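Local coordinates for protein PAN2-PAN3 deadenylation complex catalytic subunit pan2 (Neurospora crassa, PDB 4CZW) that forms the catalytic subunit of the PAN deadenylation complex, which probably shortens mRNA poly(A) tails, here as its ubiquitin-protease-like and exonuclease domains, at residues A[272-275]-A[276-280]; A[379-382]-A[383-386]. All coordinates share one frame; numbering follows the deposited sequence.

Contact 1. Residues A[272-275]-A[276-280]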
# COMPACT_ATOMS: atom_id res chain seq x y z
N GLU A 272 -8.45 19.54 -9.76
CA GLU A 272 -9.17 20.70 -9.23
C GLU A 272 -10.38 21.08 -10.08
O GLU A 272 -10.60 22.26 -10.36
CB GLU A 272 -8.23 21.90 -9.09
CG GLU A 272 -7.02 21.65 -8.20
CD GLU A 272 -7.41 21.28 -6.79
OE1 GLU A 272 -7.60 22.20 -5.96
OE2 GLU A 272 -7.52 20.07 -6.49
N ILE A 273 -11.14 20.08 -10.49
CA ILE A 273 -12.36 20.30 -11.27
C ILE A 273 -13.48 20.82 -10.38
O ILE A 273 -13.93 20.12 -9.46
CB ILE A 273 -12.82 19.02 -11.98
CG1 ILE A 273 -11.72 18.50 -12.91
CG2 ILE A 273 -14.11 19.27 -12.74
CD1 ILE A 273 -12.05 17.17 -13.56
N THR A 274 -13.94 22.04 -10.64
CA THR A 274 -14.94 22.67 -9.78
C THR A 274 -16.19 23.11 -10.54
O THR A 274 -17.30 23.02 -10.02
CB THR A 274 -14.35 23.91 -9.06
OG1 THR A 274 -13.81 24.81 -10.03
CG2 THR A 274 -13.26 23.49 -8.10
N THR A 275 -16.01 23.58 -11.77
CA THR A 275 -17.13 24.12 -12.54
C THR A 275 -17.59 23.17 -13.64
O THR A 275 -16.92 22.18 -13.94
CB THR A 275 -16.76 25.47 -13.19
OG1 THR A 275 -15.76 25.26 -14.20
CG2 THR A 275 -16.24 26.44 -12.14
N ALA A 276 -18.74 23.47 -14.23
CA ALA A 276 -19.28 22.68 -15.32
C ALA A 276 -18.42 22.81 -16.57
O ALA A 276 -18.31 21.87 -17.37
CB ALA A 276 -20.71 23.09 -15.62
N GLU A 277 -17.80 23.97 -16.74
CA GLU A 277 -16.92 24.24 -17.88
C GLU A 277 -15.66 23.38 -17.80
O GLU A 277 -15.08 23.03 -18.82
CB GLU A 277 -16.55 25.72 -17.94
CG GLU A 277 -17.75 26.65 -18.06
CD GLU A 277 -18.56 26.39 -19.31
OE1 GLU A 277 -17.95 26.08 -20.36
OE2 GLU A 277 -19.80 26.49 -19.25
N HIS A 278 -15.25 23.06 -16.58
CA HIS A 278 -14.10 22.20 -16.37
C HIS A 278 -14.42 20.77 -16.82
O HIS A 278 -13.57 20.09 -17.39
CB HIS A 278 -13.68 22.20 -14.89
CG HIS A 278 -13.16 23.52 -14.41
ND1 HIS A 278 -13.08 23.85 -13.08
CD2 HIS A 278 -12.68 24.58 -15.09
CE1 HIS A 278 -12.58 25.07 -12.96
NE2 HIS A 278 -12.32 25.53 -14.16
N ARG A 279 -15.65 20.33 -16.57
CA ARG A 279 -16.06 18.98 -16.93
C ARG A 279 -16.26 18.84 -18.43
O ARG A 279 -15.99 17.79 -19.00
CB ARG A 279 -17.33 18.59 -16.17
CG ARG A 279 -17.12 18.47 -14.67
CD ARG A 279 -18.42 18.18 -13.94
NE ARG A 279 -18.22 18.16 -12.49
CZ ARG A 279 -18.37 19.21 -11.70
NH1 ARG A 279 -18.72 20.39 -12.21
NH2 ARG A 279 -18.16 19.10 -10.40
N LYS A 280 -16.74 19.91 -19.06
CA LYS A 280 -16.88 19.93 -20.51
C LYS A 280 -15.51 19.83 -21.18
O LYS A 280 -15.36 19.16 -22.21
CB LYS A 280 -17.59 21.20 -20.98
CG LYS A 280 -19.03 21.33 -20.49
CD LYS A 280 -19.71 22.54 -21.11
CE LYS A 280 -21.14 22.69 -20.62
NZ LYS A 280 -21.82 23.85 -21.26

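Contact 2. Residues A[379-382]-A[383-386]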
# COMPACT_ATOMS: atom_id res chain seq x y z
N THR A 379 -10.99 8.05 -21.55
CA THR A 379 -12.29 8.63 -21.84
C THR A 379 -12.98 9.05 -20.55
O THR A 379 -13.04 8.28 -19.59
CB THR A 379 -13.20 7.64 -22.60
OG1 THR A 379 -12.55 7.21 -23.80
CG2 THR A 379 -14.52 8.31 -22.97
N PHE A 380 -13.49 10.28 -20.53
CA PHE A 380 -14.17 10.80 -19.35
C PHE A 380 -15.56 11.32 -19.69
O PHE A 380 -15.81 11.74 -20.82
CB PHE A 380 -13.33 11.89 -18.69
CG PHE A 380 -11.97 11.43 -18.25
CD1 PHE A 380 -11.81 10.67 -17.10
CD2 PHE A 380 -10.84 11.75 -18.99
CE1 PHE A 380 -10.56 10.24 -16.70
CE2 PHE A 380 -9.58 11.32 -18.59
CZ PHE A 380 -9.45 10.56 -17.45
N ASN A 381 -16.46 11.28 -18.72
CA ASN A 381 -17.84 11.66 -18.93
C ASN A 381 -18.26 12.76 -17.96
O ASN A 381 -18.12 12.62 -16.75
CB ASN A 381 -18.75 10.43 -18.76
CG ASN A 381 -20.15 10.66 -19.31
OD1 ASN A 381 -20.78 11.68 -19.05
ND2 ASN A 381 -20.64 9.69 -20.08
N ALA A 382 -18.78 13.86 -18.51
CA ALA A 382 -19.15 15.02 -17.71
C ALA A 382 -20.30 14.72 -16.74
O ALA A 382 -20.55 15.49 -15.81
CB ALA A 382 -19.53 16.18 -18.61
N ALA A 383 -20.98 13.61 -16.96
CA ALA A 383 -22.15 13.25 -16.17
C ALA A 383 -21.79 12.49 -14.90
O ALA A 383 -22.43 12.67 -13.86
CB ALA A 383 -23.12 12.44 -17.00
N TRP A 384 -20.76 11.65 -14.97
CA TRP A 384 -20.43 10.79 -13.84
C TRP A 384 -18.95 10.41 -13.70
O TRP A 384 -18.50 10.04 -12.62
CB TRP A 384 -21.27 9.50 -13.91
CG TRP A 384 -21.05 8.70 -15.16
CD1 TRP A 384 -21.71 8.83 -16.35
CD2 TRP A 384 -20.12 7.63 -15.34
NE1 TRP A 384 -21.25 7.91 -17.26
CE2 TRP A 384 -20.27 7.16 -16.66
CE3 TRP A 384 -19.17 7.02 -14.51
CZ2 TRP A 384 -19.50 6.11 -17.17
CZ3 TRP A 384 -18.41 5.98 -15.02
CH2 TRP A 384 -18.58 5.54 -16.34
N LYS A 385 -18.19 10.50 -14.79
CA LYS A 385 -16.79 10.07 -14.75
C LYS A 385 -15.81 11.22 -14.92
O LYS A 385 -15.61 11.72 -16.03
CB LYS A 385 -16.53 9.01 -15.82
CG LYS A 385 -15.19 8.31 -15.65
CD LYS A 385 -14.87 7.40 -16.82
CE LYS A 385 -13.50 6.78 -16.67
NZ LYS A 385 -13.09 6.04 -17.89
N MSE A 386 -15.17 11.62 -13.82
CA MSE A 386 -14.21 12.72 -13.84
C MSE A 386 -12.93 12.37 -13.06
O MSE A 386 -12.99 11.79 -11.98
CB MSE A 386 -14.84 13.98 -13.26
CG MSE A 386 -15.74 14.73 -14.24
SE MSE A 386 -14.70 15.61 -15.64
CE MSE A 386 -15.55 14.83 -17.21

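Contact 1. Residues A[272-275]-A[276-280]
H278, in the first turn of a helix, folds its imidazole back over the loop that leads into it and is gripped by T274 and T275. The backbone N of T274 donates to H278 ND1 over 3.2 Å, almost straight at 170° and exactly in the ring plane, so ND1 serves as the acceptor here and a proton on the ring would be expected at NE2. T275 comes from a second direction: its OG1 sits over the centre of one ring face, 3.1 Å from H278 CG, and T275 CB lies over the same ring in a CH-pi contact. A chi1 of 67° wedges that hydroxyl between the backbone N and carbonyl carbon of T275, where it also accepts from H278 N over 3.3 Å. One threonine thus bonds the backbone of H278 and packs over its ring. Weaker backbone bonds reach T275 O from the N atoms of H278 and R279. I273 CG2 meets H278 CB and R279 CG at 3.7 Å each, and it also lies over one face of the R279 guanidinium, displaced toward the rim. This close-fitting part, made by I273, the H278 ring and R279, continues into the protein, where I273 rests on M386, P387 and Y210 and the H278 ring meets that of Y210. The rest is looser and faces solvent: A276, E277 and K280 are exposed, the two threonines too lie at the surface, and a long salt bridge of 3.9 Å joins K280 NZ to E277 OE2. Within the ubiquitin-protease-like domain, the loop after strand 266-270 thereby enters helix 276-282 through a classical threonine N-cap, T275 at the cap position accepting from the N-H of H278, three residues on.

Contact 2. Residues A[379-382]-A[383-386]
N381 and K385 face each other as an antiparallel hydrogen-bonded pair, CA atoms 4.6 Å apart, where the chain doubles back into strand 385-394. N381 N gives to K385 O over 2.9 Å, in the carbonyl plane and on a lone pair, while N381 O receives K385 N and, more weakly, W384 N. With W384 and K385 both set against N381, this is a classic beta bulge at the start of a strand that runs inside the large mixed sheet of the ubiquitin-protease-like domain, where W384 and M386 bond through their backbones to E333 and N331 of strand 321-334. The N381 side chain closes an Asx turn: CG, anti to the backbone N (chi1 -165°), carries OD1 to A383 N, from which it accepts at 2.9 Å and 159°, the donor tilted 18° from the carbonyl plane. N381 CB lies over a face of the W384 indole in a CH-pi contact, 4.1 Å from the centroid of the five-membered ring. Amide and indole are inclined to each other, and their N-H groups turn to different acceptors, N381 ND2 to S4 O and W384 NE1 to R6 O. K385 CB packs over the same indole face as N381 CB. From there the lysine runs fully extended alongside the opposing backbone to T379, whose O takes a 2.8 Å bond from K385 NZ almost end-on to the carbonyl. The buried ammonium is satisfied further by S4 OG and Y13 OH. M386, a selenomethionine, bends at chi2 and chi3 and brings CE back to 3.4 Å from N381 O, with F380 CB at 4.0 Å and the more exposed A382 CB a little farther off.

Overall arrangement
Both contacts belong to the ubiquitin-protease-like domain, on the same side of the chain's centre and away from the zinc sites. Contact 1 comes first in the sequence and contact 2 roughly a hundred residues later, yet their centres lie about 11 Å apart. Strand 266-270, which precedes contact 1, and strand 385-394, whose first residues belong to contact 2, pair antiparallel in the mixed sheet. Direct packing joins the two: I273 CD1 lies 3.7 Å from M386 SE, and the carbonyl O of R279 touches M386 CE and A382 CB. Helix 276-282 is thereby seated against the entry to strand 385-394, part of a domain thought to be catalytically inactive and to act as a scaffold within the deadenylase complex.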